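Local coordinates for protein uronate dehydrogenase (Agrobacterium tumefaciens, PDB 3RFX) that oxidises uronic acids such as galacturonate and glucuronate to aldaric acid lactones, using NAD as the hydride acceptor, at residues L52-A55 with N56-N59; L94-A97 with A98-H101; L146-M149 with Y150-F154; H182-F185 with V186-I189. The protein carries 1 engineered substitution. One frame throughout, in Å; residues are numbered along the deposited sequence.

How the interactions relate
Four local turns of helix follow one another along a Rossmann-fold chain. Interaction 1 starts helix 55-62, next to the adenine of NAD; interaction 2 lies at the C-terminal part of helix 80-100; interaction 3 ends helix 135-154; interaction 4 opens helix 182-194. The first three form a row: the centres of 1 and 2 lie about 10 Å apart and those of 2 and 3 about 12 Å. N59 OD1 probably hydrogen-bonds H101 NE2 at 2.7 Å, tying 1 to 2. Interactions 2 and 3 touch and both reach the second subunit. Interaction 4 stands apart, about 25 Å or more from the others between centres. The row thus runs from cofactor site to subunit interface.

Interaction 1 (L52-A55 with N56-N59); sequences LADA and NAVN. With NAD (nicotinamide-adenine-dinucleotide), chain D.
From D54 to V58 the chain turns out of the loop after strand 45-49 and into helix 55-62, with D54 O accepting from V58 N at 2.9 Å and A55 O from N59 N in the next bond. D54 is the N-cap. Its CG stands anti to its own backbone nitrogen (chi1 -178°), which brings OD1 back over the first turn, where A57 N donates to it at 3.2 Å. The bond is straight at the hydrogen but reaches the oxygen from above the carboxylate plane, 68° out of it. A water extends the cap: it accepts from N56 N at 2.9 Å and donates to D54 OD1. On the inner side of the turn, V58 CG2 tucks against L52 O at 3.4 Å, and that oxygen also accepts from N93 ND2 on helix 80-100. L52 faces the cofactor. Its backbone N donates almost straight to N1A of the NAD adenine at 2.8 Å, while its CG packs against the same base, 3.5 Å from C2A. D51 and D34 also hydrogen-bond the dinucleotide. The loop after strand 45-49 therefore does two jobs here: two residues before D54 caps helix 55-62, L52 N-H contacts the adenine of a Rossmann NAD site.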
loop_
_atom_site.group_PDB
_atom_site.type_symbol
_atom_site.label_atom_id
_atom_site.label_comp_id
_atom_site.label_asym_id
_atom_site.label_seq_id
_atom_site.Cartn_x
_atom_site.Cartn_y
_atom_site.Cartn_z
ATOM N N LEU A 52 -27.592 -31.029 7.193
ATOM C CA LEU A 52 -26.195 -30.676 7.474
ATOM C C LEU A 52 -25.918 -30.573 8.970
ATOM O O LEU A 52 -24.765 -30.665 9.411
ATOM C CB LEU A 52 -25.821 -29.362 6.777
ATOM C CG LEU A 52 -25.743 -29.487 5.253
ATOM C CD1 LEU A 52 -25.790 -28.118 4.547
ATOM C CD2 LEU A 52 -24.496 -30.261 4.843
ATOM N N ALA A 53 -26.975 -30.383 9.755
ATOM C CA ALA A 53 -26.824 -30.233 11.194
ATOM C C ALA A 53 -26.647 -31.589 11.886
ATOM O O ALA A 53 -26.385 -31.648 13.078
ATOM C CB ALA A 53 -28.018 -29.485 11.781
ATOM N N ASP A 54 -26.811 -32.662 11.120
ATOM C CA ASP A 54 -26.739 -34.029 11.636
ATOM C C ASP A 54 -25.356 -34.608 11.338
ATOM O O ASP A 54 -25.096 -35.042 10.224
ATOM C CB ASP A 54 -27.828 -34.882 10.970
ATOM C CG ASP A 54 -27.860 -36.324 11.484
ATOM O OD1 ASP A 54 -26.836 -36.822 11.997
ATOM O OD2 ASP A 54 -28.922 -36.966 11.364
ATOM N N ALA A 55 -24.487 -34.616 12.345
ATOM C CA ALA A 55 -23.069 -34.966 12.163
ATOM C C ALA A 55 -22.834 -36.357 11.580
ATOM O O ALA A 55 -22.027 -36.527 10.659
ATOM C CB ALA A 55 -22.317 -34.803 13.475
ATOM N N ASN A 56 -23.536 -37.353 12.114
ATOM C CA ASN A 56 -23.409 -38.716 11.610
ATOM C C ASN A 56 -23.843 -38.820 10.160
ATOM O O ASN A 56 -23.206 -39.500 9.360
ATOM C CB ASN A 56 -24.214 -39.699 12.467
ATOM C CG ASN A 56 -23.608 -39.908 13.843
ATOM O OD1 ASN A 56 -22.433 -39.612 14.074
ATOM N ND2 ASN A 56 -24.410 -40.427 14.765
ATOM N N ALA A 57 -24.937 -38.151 9.813
ATOM C CA ALA A 57 -25.399 -38.175 8.433
ATOM C C ALA A 57 -24.378 -37.504 7.512
ATOM O O ALA A 57 -24.081 -38.004 6.430
ATOM C CB ALA A 57 -26.762 -37.514 8.312
ATOM N N VAL A 58 -23.840 -36.368 7.943
ATOM C CA VAL A 58 -22.840 -35.662 7.143
ATOM C C VAL A 58 -21.579 -36.513 6.931
ATOM O O VAL A 58 -21.052 -36.598 5.822
ATOM C CB VAL A 58 -22.489 -34.293 7.763
ATOM C CG1 VAL A 58 -21.360 -33.637 6.987
ATOM C CG2 VAL A 58 -23.724 -33.396 7.759
ATOM N N ASN A 59 -21.114 -37.165 7.991
ATOM C CA ASN A 59 -20.001 -38.104 7.853
ATOM C C ASN A 59 -20.240 -39.132 6.741
ATOM O O ASN A 59 -19.385 -39.342 5.878
ATOM C CB ASN A 59 -19.711 -38.797 9.187
ATOM C CG ASN A 59 -18.423 -39.600 9.155
ATOM O OD1 ASN A 59 -18.339 -40.642 8.497
ATOM N ND2 ASN A 59 -17.407 -39.114 9.862
HETATM P PA NAD D . -30.935 -22.394 -2.639
HETATM O O1A NAD D . -31.566 -21.593 -1.250
HETATM O O2A NAD D . -31.737 -22.165 -4.115
HETATM O O5B NAD D . -30.138 -23.910 -2.408
HETATM C C5B NAD D . -29.876 -24.239 -1.090
HETATM C C4B NAD D . -30.079 -25.716 -0.742
HETATM O O4B NAD D . -29.486 -26.089 0.493
HETATM C C3B NAD D . -31.487 -26.120 -0.730
HETATM O O3B NAD D . -31.954 -26.908 -1.767
HETATM C C2B NAD D . -31.801 -26.411 0.678
HETATM O O2B NAD D . -32.855 -27.329 0.939
HETATM C C1B NAD D . -30.470 -26.786 1.229
HETATM N N9A NAD D . -30.330 -26.664 2.655
HETATM C C8A NAD D . -30.711 -25.571 3.463
HETATM N N7A NAD D . -30.485 -25.934 4.772
HETATM C C5A NAD D . -29.995 -27.258 4.778
HETATM C C6A NAD D . -29.606 -28.112 5.825
HETATM N N6A NAD D . -29.709 -27.669 7.173
HETATM N N1A NAD D . -29.148 -29.383 5.528
HETATM C C2A NAD D . -29.066 -29.826 4.225
HETATM N N3A NAD D . -29.452 -28.958 3.151
HETATM C C4A NAD D . -29.908 -27.702 3.461
HETATM O O3 NAD D . -29.624 -21.566 -2.792
HETATM P PN NAD D . -28.887 -21.250 -4.167
HETATM O O1N NAD D . -29.002 -22.418 -5.130
HETATM O O2N NAD D . -29.464 -20.002 -4.824
HETATM O O5D NAD D . -27.360 -21.011 -3.836
HETATM O O HOH W 1 -25.069 -37.221 14.599
#

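Interaction 2 (L94-A97 with A98-H101); sequences LYEA and ARAH. With PO4 (phosphate ion), chain E.
The guanidinium of R99 meets the carboxylate of E96 at its edge, side-on, and the ring of H101 likewise has its neighbours, A97 O and a phosphate, at its edge. The segment lies at the C-terminal part of helix 80-100, the crossover helix of a beta-alpha-beta unit in the Rossmann fold, and E96 with R99 make an i to i+3 salt bridge on it. R99 NE donates to E96 OE2 at 2.9 Å with the oxygen in the guanidinium plane; R99 NH2 donates to the syn lone pair of E96 OE1 at 2.8 Å. The two flat groups are turned 40° against each other, twisting the fork. Both side chains run the same way, E96 folded by a bend at chi2 (-56°) and R99 by one at chi3.

Each carboxylate oxygen has a second partner: OE1 bridges to K265 of the second subunit, and OE2 is hydrogen-bonded to Y150 OH on helix 135-154. With two cationic partners, E96 would be expected to stay ionised. Farther on, A100 N is shared between E96 O, at 3.1 Å, and, weakly, A97 O, and H101 N turns back to A98 O. H101 then leaves the helix, its CD2 lying 3.2 Å from A97 O; NE2 is hydrogen-bonded to N59 on helix 55-62, while ND1 donates to O1 of a phosphate, probably from the crystallisation liquor, at 2.6 Å.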
loop_
_atom_site.group_PDB
_atom_site.type_symbol
_atom_site.label_atom_id
_atom_site.label_comp_id
_atom_site.label_asym_id
_atom_site.label_seq_id
_atom_site.Cartn_x
_atom_site.Cartn_y
_atom_site.Cartn_z
ATOM N N LEU A 94 -19.479 -30.480 8.151
ATOM C CA LEU A 94 -18.889 -30.769 6.856
ATOM C C LEU A 94 -17.362 -30.850 6.957
ATOM O O LEU A 94 -16.753 -31.746 6.375
ATOM C CB LEU A 94 -19.265 -29.705 5.819
ATOM C CG LEU A 94 -18.789 -30.017 4.399
ATOM C CD1 LEU A 94 -19.684 -31.076 3.766
ATOM C CD2 LEU A 94 -18.772 -28.745 3.542
ATOM N N TYR A 95 -16.749 -29.909 7.678
ATOM C CA TYR A 95 -15.281 -29.878 7.775
ATOM C C TYR A 95 -14.730 -31.052 8.595
ATOM O O TYR A 95 -13.716 -31.664 8.229
ATOM C CB TYR A 95 -14.749 -28.495 8.229
ATOM C CG TYR A 95 -14.588 -27.620 7.005
ATOM C CD1 TYR A 95 -13.358 -27.493 6.375
ATOM C CD2 TYR A 95 -15.700 -27.024 6.406
ATOM C CE1 TYR A 95 -13.218 -26.745 5.208
ATOM C CE2 TYR A 95 -15.575 -26.277 5.242
ATOM C CZ TYR A 95 -14.338 -26.142 4.646
ATOM O OH TYR A 95 -14.218 -25.409 3.489
ATOM N N GLU A 96 -15.424 -31.383 9.676
ATOM C CA GLU A 96 -15.080 -32.565 10.461
ATOM C C GLU A 96 -15.195 -33.849 9.635
ATOM O O GLU A 96 -14.338 -34.743 9.723
ATOM C CB GLU A 96 -15.928 -32.630 11.732
ATOM C CG GLU A 96 -15.346 -31.810 12.860
ATOM C CD GLU A 96 -13.913 -32.216 13.170
ATOM O OE1 GLU A 96 -13.721 -33.306 13.744
ATOM O OE2 GLU A 96 -12.973 -31.468 12.819
ATOM N N ALA A 97 -16.237 -33.938 8.814
ATOM C CA ALA A 97 -16.436 -35.118 7.986
ATOM C C ALA A 97 -15.340 -35.236 6.934
ATOM O O ALA A 97 -14.821 -36.325 6.671
ATOM C CB ALA A 97 -17.800 -35.087 7.337
ATOM N N ALA A 98 -14.981 -34.111 6.329
ATOM C CA ALA A 98 -13.911 -34.116 5.346
ATOM C C ALA A 98 -12.600 -34.521 6.018
ATOM O O ALA A 98 -11.807 -35.272 5.454
ATOM C CB ALA A 98 -13.777 -32.735 4.688
ATOM N N ARG A 99 -12.377 -34.019 7.224
ATOM C CA ARG A 99 -11.121 -34.279 7.923
ATOM C C ARG A 99 -10.993 -35.779 8.229
ATOM O O ARG A 99 -9.889 -36.332 8.256
ATOM C CB ARG A 99 -11.043 -33.456 9.208
ATOM C CG ARG A 99 -9.727 -33.627 9.960
ATOM C CD ARG A 99 -9.565 -32.607 11.074
ATOM N NE ARG A 99 -10.446 -32.854 12.215
ATOM C CZ ARG A 99 -10.153 -33.682 13.214
ATOM N NH1 ARG A 99 -8.999 -34.351 13.206
ATOM N NH2 ARG A 99 -11.010 -33.843 14.219
ATOM N N ALA A 100 -12.136 -36.429 8.428
ATOM C CA ALA A 100 -12.174 -37.858 8.738
ATOM C C ALA A 100 -12.079 -38.747 7.500
ATOM O O ALA A 100 -11.862 -39.955 7.618
ATOM C CB ALA A 100 -13.439 -38.187 9.539
ATOM N N HIS A 101 -12.228 -38.160 6.313
ATOM C CA HIS A 101 -12.272 -38.943 5.085
ATOM C C HIS A 101 -11.352 -38.453 3.964
ATOM O O HIS A 101 -11.756 -38.396 2.805
ATOM C CB HIS A 101 -13.723 -39.084 4.586
ATOM C CG HIS A 101 -14.601 -39.846 5.531
ATOM N ND1 HIS A 101 -14.607 -41.223 5.590
ATOM C CD2 HIS A 101 -15.459 -39.424 6.489
ATOM C CE1 HIS A 101 -15.450 -41.617 6.529
ATOM N NE2 HIS A 101 -15.979 -40.545 7.090
HETATM P P PO4 E . -12.126 -42.923 3.622
HETATM O O1 PO4 E . -12.412 -42.587 5.064
HETATM O O2 PO4 E . -10.835 -42.263 3.202
HETATM O O3 PO4 E . -11.965 -44.419 3.493
HETATM O O4 PO4 E . -13.275 -42.440 2.752
#

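Interaction 3 (L146-M149 with Y150-F154); sequences LARM and YFDKF
D152 OD1 is gripped by two arginines: R148 NH2 of the same helix donates to it at 2.9 Å, and R131 of the second subunit forms a further salt bridge. R148 completes a side-on fork through NE, which gives a nearly straight bond to D152 OD2 at 3.0 Å. The carboxylate is not coplanar with its partner. Its plane stands 56° from that of the guanidinium, and OD2 is met from above the carboxylate plane although it lies within the guanidinium plane. R148 reaches this i+4 residue with CG anti to the backbone N (chi1 180°) and bends at chi2 and chi3. One face of the guanidinium is also met: F151 brings the rim of its ring over it, CD2 standing 3.7 Å above the plane, over its centre, an edge-on approach rather than a stack of two faces.

Round the helix, sulfur and ring meet. M149 SD lies 4.7 Å from the centroid of the Y150 ring, an oblique Met-aromatic contact, and M149 CE touches Y150 CE2 at 3.5 Å. L146 lies alongside the same ring, with L146 CD1 3.8 Å from Y150 CE2. K153 runs beside M149, K153 CE lying 3.8 Å from M149 SD. Its NZ carries on to backbone oxygens of N261, D133 and V259 of the second subunit. Charged groups on this turn of helix 135-154 therefore face the second subunit: R148 probably holds D152 in place and ionised for R131, and M149 lies along the lysine chain that crosses the boundary.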
loop_
_atom_site.group_PDB
_atom_site.type_symbol
_atom_site.label_atom_id
_atom_site.label_comp_id
_atom_site.label_asym_id
_atom_site.label_seq_id
_atom_site.Cartn_x
_atom_site.Cartn_y
_atom_site.Cartn_z
ATOM N N LEU A 146 -13.678 -20.590 9.365
ATOM C CA LEU A 146 -13.521 -22.005 9.714
ATOM C C LEU A 146 -12.669 -22.725 8.672
ATOM O O LEU A 146 -11.748 -23.472 9.025
ATOM C CB LEU A 146 -14.884 -22.694 9.840
ATOM C CG LEU A 146 -14.828 -24.115 10.436
ATOM C CD1 LEU A 146 -14.727 -24.030 11.931
ATOM C CD2 LEU A 146 -16.048 -24.928 10.028
ATOM N N ALA A 147 -12.959 -22.504 7.393
ATOM C CA ALA A 147 -12.166 -23.131 6.333
ATOM C C ALA A 147 -10.695 -22.726 6.433
ATOM O O ALA A 147 -9.795 -23.551 6.223
ATOM C CB ALA A 147 -12.717 -22.786 4.944
ATOM N N ARG A 148 -10.445 -21.454 6.732
ATOM C CA ARG A 148 -9.061 -20.986 6.845
ATOM C C ARG A 148 -8.345 -21.708 7.983
ATOM O O ARG A 148 -7.194 -22.111 7.842
ATOM C CB ARG A 148 -8.997 -19.467 7.061
ATOM C CG ARG A 148 -7.561 -18.916 7.194
ATOM C CD ARG A 148 -6.794 -18.989 5.867
ATOM N NE ARG A 148 -5.360 -19.195 6.075
ATOM C CZ ARG A 148 -4.422 -18.973 5.158
ATOM N NH1 ARG A 148 -4.747 -18.497 3.959
ATOM N NH2 ARG A 148 -3.147 -19.218 5.446
ATOM N N MET A 149 -9.037 -21.873 9.111
ATOM C CA MET A 149 -8.455 -22.559 10.265
ATOM C C MET A 149 -8.116 -24.023 9.939
ATOM O O MET A 149 -7.019 -24.498 10.269
ATOM C CB MET A 149 -9.378 -22.446 11.490
ATOM C CG MET A 149 -8.794 -23.016 12.791
ATOM S SD MET A 149 -9.131 -24.795 12.930
ATOM C CE MET A 149 -10.877 -24.767 13.361
ATOM N N TYR A 150 -9.034 -24.734 9.282
ATOM C CA TYR A 150 -8.742 -26.111 8.875
ATOM C C TYR A 150 -7.612 -26.174 7.854
ATOM O O TYR A 150 -6.858 -27.151 7.810
ATOM C CB TYR A 150 -9.979 -26.843 8.340
ATOM C CG TYR A 150 -10.882 -27.389 9.432
ATOM C CD1 TYR A 150 -10.964 -28.760 9.679
ATOM C CD2 TYR A 150 -11.645 -26.532 10.221
ATOM C CE1 TYR A 150 -11.794 -29.266 10.685
ATOM C CE2 TYR A 150 -12.471 -27.021 11.222
ATOM C CZ TYR A 150 -12.541 -28.393 11.450
ATOM O OH TYR A 150 -13.369 -28.867 12.445
ATOM N N PHE A 151 -7.478 -25.139 7.033
ATOM C CA PHE A 151 -6.341 -25.101 6.118
ATOM C C PHE A 151 -5.007 -24.940 6.850
ATOM O O PHE A 151 -4.064 -25.695 6.596
ATOM C CB PHE A 151 -6.469 -24.003 5.063
ATOM C CG PHE A 151 -5.214 -23.818 4.259
ATOM C CD1 PHE A 151 -4.798 -24.798 3.372
ATOM C CD2 PHE A 151 -4.431 -22.681 4.417
ATOM C CE1 PHE A 151 -3.624 -24.644 2.650
ATOM C CE2 PHE A 151 -3.259 -22.518 3.689
ATOM C CZ PHE A 151 -2.858 -23.504 2.804
ATOM N N ASP A 152 -4.913 -23.944 7.724
ATOM C CA ASP A 152 -3.676 -23.721 8.484
ATOM C C ASP A 152 -3.352 -24.877 9.434
ATOM O O ASP A 152 -2.186 -25.187 9.665
ATOM C CB ASP A 152 -3.735 -22.424 9.284
ATOM C CG ASP A 152 -3.507 -21.196 8.426
ATOM O OD1 ASP A 152 -2.676 -21.261 7.490
ATOM O OD2 ASP A 152 -4.154 -20.160 8.702
ATOM N N LYS A 153 -4.382 -25.505 9.991
ATOM C CA LYS A 153 -4.164 -26.530 11.015
ATOM C C LYS A 153 -3.938 -27.930 10.433
ATOM O O LYS A 153 -3.114 -28.694 10.950
ATOM C CB LYS A 153 -5.314 -26.533 12.040
ATOM C CG LYS A 153 -5.102 -27.443 13.262
ATOM C CD LYS A 153 -6.225 -27.265 14.301
ATOM C CE LYS A 153 -6.171 -25.905 14.991
ATOM N NZ LYS A 153 -5.026 -25.715 15.931
ATOM N N PHE A 154 -4.652 -28.257 9.358
ATOM C CA PHE A 154 -4.681 -29.620 8.821
ATOM C C PHE A 154 -4.332 -29.701 7.340
ATOM O O PHE A 154 -4.132 -30.791 6.801
ATOM C CB PHE A 154 -6.068 -30.245 9.025
ATOM C CG PHE A 154 -6.497 -30.305 10.455
ATOM C CD1 PHE A 154 -5.875 -31.172 11.341
ATOM C CD2 PHE A 154 -7.530 -29.500 10.917
ATOM C CE1 PHE A 154 -6.276 -31.230 12.659
ATOM C CE2 PHE A 154 -7.934 -29.550 12.227
ATOM C CZ PHE A 154 -7.309 -30.419 13.107
#

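Interaction 4 (H182-F185 with V186-I189); sequences HDDF and VSLI. With PO4 (phosphate ion), chain F.
I189 CD1 sits over one face of the F185 ring, 4.2 Å from its centroid and 27° off the normal, a CH-pi contact between residues one turn apart. The two side chains cross at a slant, and L188 CD2 adds a looser touch to F185 CD1 at 4.3 Å. F185 holds this position with CG anti to its backbone N (chi1 -164°). I189 N also donates to F185 O at 3.0 Å, the i to i+4 bond that brings the two residues one turn apart.

The polar side of the turn is joined by water. It donates to D184 OD1 at 2.7 Å and is hydrogen-bonded to S187 OG at 2.8 Å. At the start of the helix, H182 ND1 donates almost straight to O1 of a phosphate, probably from the crystallisation liquor, 2.6 Å away. The backbone nitrogens of K227 and D228 and the hydroxyl of S207 bind the D184 carboxylate, and W224 NE1 is hydrogen-bonded to S187 OG, so the surrounding loops position the aspartate and the serine. Helix 182-194 packs on helix 14-22, where R22 forms a salt bridge with D183 and M19 meets both F185 and I189, and against strand 158-163 through I163 and V161.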
loop_
_atom_site.group_PDB
_atom_site.type_symbol
_atom_site.label_atom_id
_atom_site.label_comp_id
_atom_site.label_asym_id
_atom_site.label_seq_id
_atom_site.Cartn_x
_atom_site.Cartn_y
_atom_site.Cartn_z
ATOM N N HIS A 182 -23.455 -19.417 -15.520
ATOM C CA HIS A 182 -23.302 -20.846 -15.269
ATOM C C HIS A 182 -21.994 -21.363 -15.857
ATOM O O HIS A 182 -21.242 -22.071 -15.176
ATOM C CB HIS A 182 -24.487 -21.631 -15.836
ATOM C CG HIS A 182 -25.776 -21.357 -15.133
ATOM N ND1 HIS A 182 -27.003 -21.647 -15.688
ATOM C CD2 HIS A 182 -26.030 -20.807 -13.922
ATOM C CE1 HIS A 182 -27.957 -21.300 -14.845
ATOM N NE2 HIS A 182 -27.395 -20.787 -13.766
ATOM N N ASP A 183 -21.713 -20.998 -17.104
ATOM C CA ASP A 183 -20.476 -21.421 -17.762
ATOM C C ASP A 183 -19.232 -21.036 -16.963
ATOM O O ASP A 183 -18.291 -21.828 -16.850
ATOM C CB ASP A 183 -20.355 -20.824 -19.163
ATOM C CG ASP A 183 -21.179 -21.571 -20.200
ATOM O OD1 ASP A 183 -21.765 -22.626 -19.876
ATOM O OD2 ASP A 183 -21.229 -21.092 -21.349
ATOM N N ASP A 184 -19.205 -19.812 -16.441
ATOM C CA ASP A 184 -18.018 -19.343 -15.714
ATOM C C ASP A 184 -17.874 -19.986 -14.338
ATOM O O ASP A 184 -16.761 -20.207 -13.867
ATOM C CB ASP A 184 -17.986 -17.806 -15.622
ATOM C CG ASP A 184 -17.622 -17.150 -16.946
ATOM O OD1 ASP A 184 -16.939 -17.789 -17.769
ATOM O OD2 ASP A 184 -18.005 -15.983 -17.172
ATOM N N PHE A 185 -18.991 -20.309 -13.688
ATOM C CA PHE A 185 -18.911 -20.992 -12.403
ATOM C C PHE A 185 -18.439 -22.432 -12.642
ATOM O O PHE A 185 -17.600 -22.953 -11.910
ATOM C CB PHE A 185 -20.256 -20.950 -11.667
ATOM C CG PHE A 185 -20.167 -21.296 -10.206
ATOM C CD1 PHE A 185 -18.946 -21.608 -9.612
ATOM C CD2 PHE A 185 -21.304 -21.312 -9.420
ATOM C CE1 PHE A 185 -18.870 -21.930 -8.275
ATOM C CE2 PHE A 185 -21.234 -21.636 -8.072
ATOM C CZ PHE A 185 -20.013 -21.946 -7.499
ATOM N N VAL A 186 -18.955 -23.058 -13.693
ATOM C CA VAL A 186 -18.513 -24.402 -14.045
ATOM C C VAL A 186 -17.010 -24.434 -14.340
ATOM O O VAL A 186 -16.293 -25.295 -13.830
ATOM C CB VAL A 186 -19.310 -24.977 -15.224
ATOM C CG1 VAL A 186 -18.681 -26.293 -15.707
ATOM C CG2 VAL A 186 -20.762 -25.196 -14.794
ATOM N N SER A 187 -16.529 -23.496 -15.147
ATOM C CA SER A 187 -15.106 -23.473 -15.468
ATOM C C SER A 187 -14.257 -23.176 -14.230
ATOM O O SER A 187 -13.140 -23.682 -14.106
ATOM C CB SER A 187 -14.799 -22.490 -16.600
ATOM O OG SER A 187 -15.048 -21.162 -16.182
ATOM N N LEU A 188 -14.779 -22.374 -13.305
ATOM C CA LEU A 188 -14.042 -22.112 -12.065
ATOM C C LEU A 188 -13.898 -23.403 -11.262
ATOM O O LEU A 188 -12.820 -23.721 -10.745
ATOM C CB LEU A 188 -14.743 -21.041 -11.215
ATOM C CG LEU A 188 -14.159 -20.874 -9.806
ATOM C CD1 LEU A 188 -12.702 -20.403 -9.875
ATOM C CD2 LEU A 188 -15.005 -19.933 -8.951
ATOM N N ILE A 189 -14.994 -24.147 -11.150
ATOM C CA ILE A 189 -14.974 -25.414 -10.422
ATOM C C ILE A 189 -13.967 -26.388 -11.045
ATOM O O ILE A 189 -13.215 -27.048 -10.329
ATOM C CB ILE A 189 -16.386 -26.039 -10.324
ATOM C CG1 ILE A 189 -17.252 -25.215 -9.362
ATOM C CG2 ILE A 189 -16.309 -27.495 -9.859
ATOM C CD1 ILE A 189 -18.725 -25.542 -9.431
HETATM P P PO4 F . -27.462 -24.039 -18.304
HETATM O O1 PO4 F . -27.210 -22.557 -18.155
HETATM O O2 PO4 F . -27.297 -24.430 -19.752
HETATM O O3 PO4 F . -26.472 -24.811 -17.468
HETATM O O4 PO4 F . -28.863 -24.360 -17.840
HETATM O O HOH W 2 -15.641 -20.013 -18.666
#